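Local coordinates for excinuclease ABC, subunit A. (Deinococcus radiodurans, PDB 2VF7), which binds DNA and hydrolyses ATP as a zinc-containing ABC-type ATPase of the UvrA family, probably taking part in DNA damage recognition during repair, at residues 108-111 with 112-116; 330-333 with 334-337; 599-602 with 603-606; 724-727 with 728-732. The protein carries 1 engineered substitution. All coordinates share one frame; numbering follows the deposited sequence.

Contact 1. Residues 108-111 with 112-116; sequences SSVG and SVTTL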
# COMPACT_ATOMS: atom_id res chain seq x y z
N SER A 108 -2.52 13.70 -13.97
CA SER A 108 -1.71 14.73 -13.31
C SER A 108 -1.50 15.89 -14.26
O SER A 108 -2.04 15.92 -15.37
CB SER A 108 -0.34 14.18 -12.90
OG SER A 108 -0.19 14.07 -11.49
N SER A 109 -0.70 16.85 -13.80
CA SER A 109 -0.23 17.99 -14.58
C SER A 109 1.28 17.87 -14.62
O SER A 109 1.85 17.09 -13.87
CB SER A 109 -0.58 19.29 -13.88
OG SER A 109 -1.61 19.10 -12.94
N VAL A 110 1.92 18.65 -15.48
CA VAL A 110 3.38 18.73 -15.50
C VAL A 110 3.92 19.31 -14.17
O VAL A 110 4.90 18.81 -13.61
CB VAL A 110 3.85 19.56 -16.71
CG1 VAL A 110 5.33 19.94 -16.61
CG2 VAL A 110 3.56 18.81 -18.00
N GLY A 111 3.24 20.34 -13.67
CA GLY A 111 3.58 20.96 -12.40
C GLY A 111 3.39 20.12 -11.16
O GLY A 111 3.89 20.47 -10.08
N SER A 112 2.67 19.01 -11.28
CA SER A 112 2.51 18.07 -10.17
C SER A 112 3.59 17.00 -10.18
O SER A 112 4.09 16.62 -9.13
CB SER A 112 1.14 17.40 -10.22
OG SER A 112 0.13 18.35 -10.43
N VAL A 113 3.93 16.51 -11.37
CA VAL A 113 4.93 15.46 -11.50
C VAL A 113 6.33 16.00 -11.28
O VAL A 113 7.26 15.25 -10.95
CB VAL A 113 4.83 14.73 -12.88
CG1 VAL A 113 5.80 13.54 -12.94
CG2 VAL A 113 3.41 14.23 -13.10
N THR A 114 6.50 17.31 -11.45
CA THR A 114 7.81 17.94 -11.26
C THR A 114 7.94 18.52 -9.86
O THR A 114 9.03 18.96 -9.47
CB THR A 114 8.09 18.99 -12.34
OG1 THR A 114 7.02 19.93 -12.41
CG2 THR A 114 8.25 18.32 -13.69
N THR A 115 6.84 18.51 -9.10
CA THR A 115 6.77 19.08 -7.74
C THR A 115 6.64 20.61 -7.72
O THR A 115 6.37 21.20 -6.66
CB THR A 115 7.96 18.63 -6.83
OG1 THR A 115 8.16 17.21 -6.96
CG2 THR A 115 7.68 18.97 -5.35
N LEU A 116 6.80 21.25 -8.88
CA LEU A 116 6.88 22.72 -8.98
C LEU A 116 5.66 23.49 -8.47
O LEU A 116 5.81 24.55 -7.84
CB LEU A 116 7.20 23.16 -10.42
CG LEU A 116 8.50 22.70 -11.08
CD1 LEU A 116 8.61 23.24 -12.50
CD2 LEU A 116 9.74 23.10 -10.29
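With chi1 near 53°, Thr114 turns OG1 into the space between its backbone N and carbonyl carbon, directly against the carbonyl oxygen of Val110, while Ser112, its OG lying anti to the carbonyl carbon, swings the hydroxyl back to Ser109. The threonine hydroxyl thus folds onto the backbone of a single short helical turn of this ABC-type ATPase, residues 110-113, whereas the serine hydroxyl meets another side chain. The turn is preceded by Ser109 in the N-cap position, whose side chain makes no capping bond. Ser109 O accepts two weak bonds, from the amides of Ser112 and Val113. The hydroxyls of Ser109 and Ser112 are hydrogen-bonded at 3.1 Å between their OG atoms. On the flank of the turn, CG2 of Val113 packs 3.8 Å from CB of Ser108 and also lies close to Ser109 O. Behind the turn the chain breaks its helical course at Thr115, which has a positive phi of 78° just before helix 116-127 begins. Val110 rests on Arg375, a residue of the second ADP site, and on Leu388 of helix 382-393; Tyr72 of the second subunit packs on Ser108. The oxygen of Val110 takes two bonds: Thr114 N approaches it at 3.1 Å from one face of the carbonyl plane and Thr114 OG1 at 2.7 Å from the other.

Contact 2. Residues 330-333 with 334-337; sequences EREP and GHAE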
# COMPACT_ATOMS: atom_id res chain seq x y z
N GLU A 330 18.69 38.92 -7.39
CA GLU A 330 18.52 40.18 -6.65
C GLU A 330 18.55 41.42 -7.56
O GLU A 330 19.22 42.41 -7.26
CB GLU A 330 19.56 40.29 -5.51
CG GLU A 330 19.53 39.06 -4.50
CD GLU A 330 20.91 39.09 -3.67
OE1 GLU A 330 21.30 37.88 -3.33
OE2 GLU A 330 21.49 40.32 -3.26
N ARG A 331 17.82 41.34 -8.68
CA ARG A 331 17.62 42.50 -9.58
C ARG A 331 16.18 42.64 -10.12
O ARG A 331 15.96 42.68 -11.34
CB ARG A 331 18.67 42.56 -10.71
CG ARG A 331 19.55 41.32 -10.90
CD ARG A 331 18.94 40.31 -11.86
NE ARG A 331 19.17 40.64 -13.27
CZ ARG A 331 18.86 39.85 -14.29
NH1 ARG A 331 18.29 38.66 -14.08
NH2 ARG A 331 19.11 40.24 -15.53
N GLU A 332 15.22 42.73 -9.20
CA GLU A 332 13.82 43.06 -9.53
C GLU A 332 13.75 44.53 -9.95
O GLU A 332 14.78 45.22 -9.93
CB GLU A 332 12.93 42.85 -8.31
CG GLU A 332 13.11 41.51 -7.60
CD GLU A 332 14.18 41.55 -6.54
OE1 GLU A 332 15.32 41.12 -6.83
OE2 GLU A 332 13.90 42.02 -5.42
N PRO A 333 12.56 45.03 -10.36
CA PRO A 333 12.40 46.48 -10.46
C PRO A 333 12.85 47.17 -9.16
O PRO A 333 12.03 47.39 -8.26
CB PRO A 333 10.90 46.66 -10.67
CG PRO A 333 10.50 45.44 -11.38
CD PRO A 333 11.34 44.33 -10.80
N GLY A 334 14.14 47.47 -9.07
CA GLY A 334 14.77 47.94 -7.83
C GLY A 334 14.87 46.83 -6.79
O GLY A 334 14.11 45.86 -6.81
N HIS A 335 15.82 46.98 -5.86
CA HIS A 335 15.95 46.05 -4.74
C HIS A 335 16.03 46.81 -3.42
O HIS A 335 15.58 46.31 -2.37
CB HIS A 335 17.17 45.14 -4.92
CG HIS A 335 17.14 43.91 -4.06
ND1 HIS A 335 16.47 42.76 -4.44
CD2 HIS A 335 17.69 43.64 -2.86
CE1 HIS A 335 16.61 41.84 -3.50
NE2 HIS A 335 17.35 42.35 -2.53
N ALA A 336 16.59 48.02 -3.48
CA ALA A 336 16.68 48.91 -2.32
C ALA A 336 15.34 49.61 -2.07
O ALA A 336 15.24 50.48 -1.20
CB ALA A 336 17.79 49.92 -2.52
N GLU A 337 14.32 49.21 -2.83
CA GLU A 337 12.97 49.76 -2.73
C GLU A 337 12.13 49.21 -1.56
O GLU A 337 11.24 49.90 -1.05
CB GLU A 337 12.21 49.56 -4.05
CG GLU A 337 12.56 48.27 -4.85
CD GLU A 337 12.02 46.96 -4.21
OE1 GLU A 337 10.89 46.51 -4.59
OE2 GLU A 337 12.73 46.37 -3.33
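Polar contacts join His335 to Glu332. ND1 of the imidazole is shared between the two carboxylate oxygens, 2.8 Å from Glu332 OE2 and 3.1 Å from Glu332 OE1, and both bonds are weak because neither N-H direction is well aligned, the angles being 125° and 144°. Glu332 reaches the ring through a chain bent at chi2, which brings its carboxyl carbon CD to the ring's edge, in the plane of the imidazole, while the carboxylate itself stands almost perpendicular to that plane, at 87°. A neighbouring negative charge would probably favour a protonated imidazole.

Nonpolar contact comes from Glu330, whose CB sits over one face of the same ring as a CH-pi interaction, 4.2 Å from the ring centroid and displaced toward the rim. His335 is therefore held from two directions, by the CB methylene of Glu330 over one face and by the Glu332 carboxylate at ND1. Charge crowding is mild: the OE2 atoms of Glu332 and Glu337 lie 5.0 Å apart, without contact. A looser touch is that of Glu337 CG on Pro333 O, at 3.6 Å.

The whole piece is an irregular surface turn that reverses around Pro333 and Gly334. It belongs to the loop connecting helix 317-328 to helix 345-365; Glu332 leans on Tyr327 of the first helix.

Contact 3. Residues 599-602 with 603-606; sequences RSNM and ATYT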
# COMPACT_ATOMS: atom_id res chain seq x y z
N ARG A 599 -9.37 -8.93 -23.13
CA ARG A 599 -10.31 -9.43 -24.15
C ARG A 599 -9.64 -9.42 -25.51
O ARG A 599 -9.81 -10.34 -26.31
CB ARG A 599 -11.46 -8.47 -24.38
CG ARG A 599 -12.50 -8.40 -23.39
CD ARG A 599 -13.84 -8.53 -24.07
NE ARG A 599 -14.22 -9.93 -24.02
CZ ARG A 599 -14.70 -10.53 -22.94
NH1 ARG A 599 -14.87 -9.86 -21.81
NH2 ARG A 599 -15.01 -11.81 -23.01
N SER A 600 -8.96 -8.30 -25.78
CA SER A 600 -8.37 -8.00 -27.08
C SER A 600 -7.14 -8.83 -27.36
O SER A 600 -6.34 -9.13 -26.45
CB SER A 600 -7.99 -6.53 -27.16
OG SER A 600 -9.14 -5.70 -27.02
N ASN A 601 -6.99 -9.20 -28.63
CA ASN A 601 -5.81 -9.89 -29.13
C ASN A 601 -5.69 -9.76 -30.67
O ASN A 601 -6.61 -9.26 -31.33
CB ASN A 601 -5.79 -11.35 -28.61
CG ASN A 601 -7.08 -12.12 -28.88
OD1 ASN A 601 -7.51 -12.93 -28.06
ND2 ASN A 601 -7.70 -11.89 -30.03
N MET A 602 -4.55 -10.14 -31.23
CA MET A 602 -4.40 -10.15 -32.70
C MET A 602 -5.54 -10.89 -33.37
O MET A 602 -6.10 -10.41 -34.37
CB MET A 602 -3.12 -10.86 -33.13
CG MET A 602 -1.88 -10.00 -33.27
SD MET A 602 -0.42 -11.09 -33.20
CE MET A 602 0.71 -10.15 -34.19
N ALA A 603 -5.86 -12.06 -32.82
CA ALA A 603 -6.80 -13.00 -33.45
C ALA A 603 -8.12 -12.35 -33.82
O ALA A 603 -8.73 -12.64 -34.84
CB ALA A 603 -7.06 -14.18 -32.54
N THR A 604 -8.54 -11.46 -32.95
CA THR A 604 -9.85 -10.88 -33.02
C THR A 604 -9.80 -9.46 -33.63
O THR A 604 -10.77 -9.02 -34.21
CB THR A 604 -10.45 -10.93 -31.62
OG1 THR A 604 -11.86 -11.06 -31.71
CG2 THR A 604 -10.00 -9.75 -30.73
N TYR A 605 -8.63 -8.79 -33.53
CA TYR A 605 -8.41 -7.46 -34.11
C TYR A 605 -8.20 -7.52 -35.64
O TYR A 605 -8.55 -6.57 -36.37
CB TYR A 605 -7.22 -6.74 -33.43
CG TYR A 605 -7.14 -5.25 -33.80
CD1 TYR A 605 -7.83 -4.28 -33.05
CD2 TYR A 605 -6.43 -4.82 -34.94
CE1 TYR A 605 -7.77 -2.93 -33.41
CE2 TYR A 605 -6.39 -3.48 -35.30
CZ TYR A 605 -7.07 -2.55 -34.53
OH TYR A 605 -7.03 -1.21 -34.88
N THR A 606 -7.58 -8.61 -36.10
CA THR A 606 -7.36 -8.82 -37.52
C THR A 606 -8.65 -9.27 -38.21
O THR A 606 -8.88 -8.96 -39.38
CB THR A 606 -6.25 -9.84 -37.78
OG1 THR A 606 -6.55 -11.04 -37.06
CG2 THR A 606 -4.92 -9.32 -37.31
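The flat side-chain amide of Asn601 is flanked on its two sides by methyl groups, CB of Ala603 on one side of its plane and CG2 of Thr604 on the other. Thr604 CG2 is 4.2 Å from Asn601 CG, and the two side chains cross at about a right angle. The second flat group, the Tyr605 ring, leads away from this end of the chain, so that the tyrosine meets it through CB, 3.3 Å from Asn601 O.

This is the start of the short helix 602-605, with Asn601 in the N-cap position, a local structure in the ABC ATPase part of the chain. Asn601 O receives a bond from Tyr605 N at 3.0 Å and a weak one from Thr604 N.

One residue on, Met602 O is gripped twice by Thr606. The amide N bonds at 2.9 Å, while OG1, placed by a chi1 of 54° back toward the helix, reaches the same oxygen at 2.8 Å from a position tilted 35° out of the carbonyl plane. A valine at Thr606 would probably leave Met602 O with the amide bond alone of this pair, the side-chain grip being lost.

Met602 points its extended chain into a nonpolar setting formed by Leu714 of helix 705-716, Leu719 and Leu722 of the following loop, and Ile739 of helix 733-743. Tyr605 rests on Lys740 and Thr743 of that last helix, so the turn packs against both helix 705-716 and helix 733-743.

Contact 4. Residues 724-727 with 728-732; sequences LGQP and ATELS. With ADP (adenosine-5'-diphosphate), chain E.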
# COMPACT_ATOMS: atom_id res chain seq x y z
N LEU A 724 -1.48 -15.76 -31.20
CA LEU A 724 -2.79 -15.35 -31.71
C LEU A 724 -3.71 -14.77 -30.65
O LEU A 724 -4.34 -13.75 -30.87
CB LEU A 724 -3.46 -16.55 -32.41
CG LEU A 724 -3.23 -16.58 -33.91
CD1 LEU A 724 -1.77 -16.34 -34.21
CD2 LEU A 724 -3.72 -17.90 -34.47
N GLY A 725 -3.77 -15.43 -29.50
CA GLY A 725 -4.61 -15.02 -28.37
C GLY A 725 -3.90 -14.18 -27.31
O GLY A 725 -4.49 -13.84 -26.29
N GLN A 726 -2.64 -13.83 -27.54
CA GLN A 726 -1.84 -13.11 -26.53
C GLN A 726 -2.59 -11.83 -26.18
O GLN A 726 -2.89 -11.05 -27.08
CB GLN A 726 -0.43 -12.82 -27.04
CG GLN A 726 0.49 -12.32 -25.94
CD GLN A 726 1.94 -12.13 -26.36
OE1 GLN A 726 2.40 -12.63 -27.40
NE2 GLN A 726 2.69 -11.44 -25.52
N PRO A 727 -2.92 -11.62 -24.88
CA PRO A 727 -3.73 -10.47 -24.49
C PRO A 727 -3.02 -9.16 -24.82
O PRO A 727 -1.80 -9.12 -24.78
CB PRO A 727 -3.83 -10.59 -22.97
CG PRO A 727 -3.52 -11.98 -22.68
CD PRO A 727 -2.52 -12.40 -23.70
N ALA A 728 -3.79 -8.12 -25.11
CA ALA A 728 -3.28 -6.81 -25.52
C ALA A 728 -2.56 -6.07 -24.40
O ALA A 728 -1.74 -5.18 -24.64
CB ALA A 728 -4.44 -5.96 -26.02
N THR A 729 -2.87 -6.42 -23.16
CA THR A 729 -2.25 -5.75 -22.03
C THR A 729 -0.77 -6.14 -21.88
O THR A 729 -0.02 -5.47 -21.16
CB THR A 729 -3.07 -5.99 -20.73
OG1 THR A 729 -3.45 -7.37 -20.66
CG2 THR A 729 -4.33 -5.12 -20.74
N GLU A 730 -0.35 -7.22 -22.57
CA GLU A 730 1.04 -7.71 -22.58
C GLU A 730 1.86 -7.10 -23.71
O GLU A 730 2.97 -7.53 -23.96
CB GLU A 730 1.04 -9.24 -22.77
CG GLU A 730 0.37 -9.99 -21.64
CD GLU A 730 0.56 -11.49 -21.71
OE1 GLU A 730 0.31 -12.16 -20.67
OE2 GLU A 730 0.93 -12.01 -22.78
N LEU A 731 1.30 -6.12 -24.43
CA LEU A 731 1.96 -5.64 -25.66
C LEU A 731 2.44 -4.21 -25.56
O LEU A 731 1.82 -3.38 -24.91
CB LEU A 731 1.07 -5.82 -26.89
CG LEU A 731 0.45 -7.18 -27.26
CD1 LEU A 731 -0.22 -7.09 -28.60
CD2 LEU A 731 1.42 -8.34 -27.28
N SER A 732 3.55 -3.94 -26.22
CA SER A 732 4.21 -2.64 -26.15
C SER A 732 3.56 -1.72 -27.17
O SER A 732 2.63 -2.13 -27.87
CB SER A 732 5.68 -2.80 -26.49
OG SER A 732 5.83 -3.57 -27.68
PB ADP E . 12.19 -6.96 -26.09
O1B ADP E . 13.55 -7.00 -26.74
O2B ADP E . 11.08 -6.68 -27.06
O3B ADP E . 12.16 -6.06 -24.87
PA ADP E . 10.52 -8.82 -24.84
O1A ADP E . 9.51 -7.70 -25.06
O2A ADP E . 10.81 -9.27 -23.44
O3A ADP E . 11.91 -8.47 -25.56
O5' ADP E . 9.93 -10.11 -25.59
C5' ADP E . 10.30 -11.47 -25.31
C4' ADP E . 9.03 -12.28 -25.12
O4' ADP E . 8.41 -11.86 -23.90
C3' ADP E . 7.97 -12.10 -26.21
O3' ADP E . 7.34 -13.37 -26.53
C2' ADP E . 6.99 -11.14 -25.56
O2' ADP E . 5.69 -11.18 -26.12
C1' ADP E . 7.03 -11.57 -24.10
N9 ADP E . 6.64 -10.51 -23.16
C8 ADP E . 7.28 -9.33 -22.99
N7 ADP E . 6.69 -8.55 -22.07
C5 ADP E . 5.64 -9.26 -21.62
C6 ADP E . 4.60 -9.03 -20.59
N6 ADP E . 4.57 -7.86 -19.90
N1 ADP E . 3.70 -10.00 -20.40
C2 ADP E . 3.71 -11.17 -21.09
N3 ADP E . 4.63 -11.45 -22.02
C4 ADP E . 5.61 -10.54 -22.32
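From CB to carboxylate, Glu730 runs between Pro727 and Gln726 on one flank and the adenine of ADP on the other, in the short 3-10 turn 728-730 that leads into the LSGGE sequence, the ABC signature motif. CB lies 3.5 Å from Pro727 O and also touches N1 of the base. CG, anti to the carbonyl carbon at chi1 -63°, continues over one face of the adenine at its N1-C2 rim, 3.6 Å from each of these two atoms. The extended chain then brings CD in obliquely to 3.2 Å from C2, and OE1 stays beside that carbon. OE2 turns the other way, against CG of Gln726 at 3.2 Å and CD of Pro727 at 3.6 Å, and accepts a weak bond from Gln726 NE2, the amide and carboxylate planes lying 73° apart. Shortening Glu730 to an alanine would probably leave the N1-C2 rim of the adenine less covered and take from Gln726 NE2 its carboxylate partner.

The turn is held by the amide of Glu730, which bonds to Pro727 O at 3.3 Å. Leu731 CD2 packs against the amide end of Gln726, while Trp649 touches both Pro727 and Glu730. The diphosphate end of the same ADP is held by the first P-loop, including Lys49 and Ser50, so the P-loop and the loop just ahead of the signature motif both meet this nucleotide.

Gln726, with an extended chain, points NE2 at the ribose, where it donates to ADP O2' at 3.1 Å and an almost straight 175°.

How the contacts relate
Taken from the N terminus, the four contacts are in series: each closes a short loop or turn before the next opens, and none nests in or crosses another. Contact 1 shapes the turn before helix 116-127; contact 2, its centre about 30 Å away, lies in the outlying connection between helices 317-328 and 345-365. Contacts 3 and 4 lie on the opposite side of the chain's centre from both. Although over a hundred residues separate them, these two touch, their centres about 8 Å apart: Ala603 N probably bonds to Leu724 O and Ala728 N to Ser600 O, joining the helix 602-605 turn to the ADP-binding loop before helix 733-743.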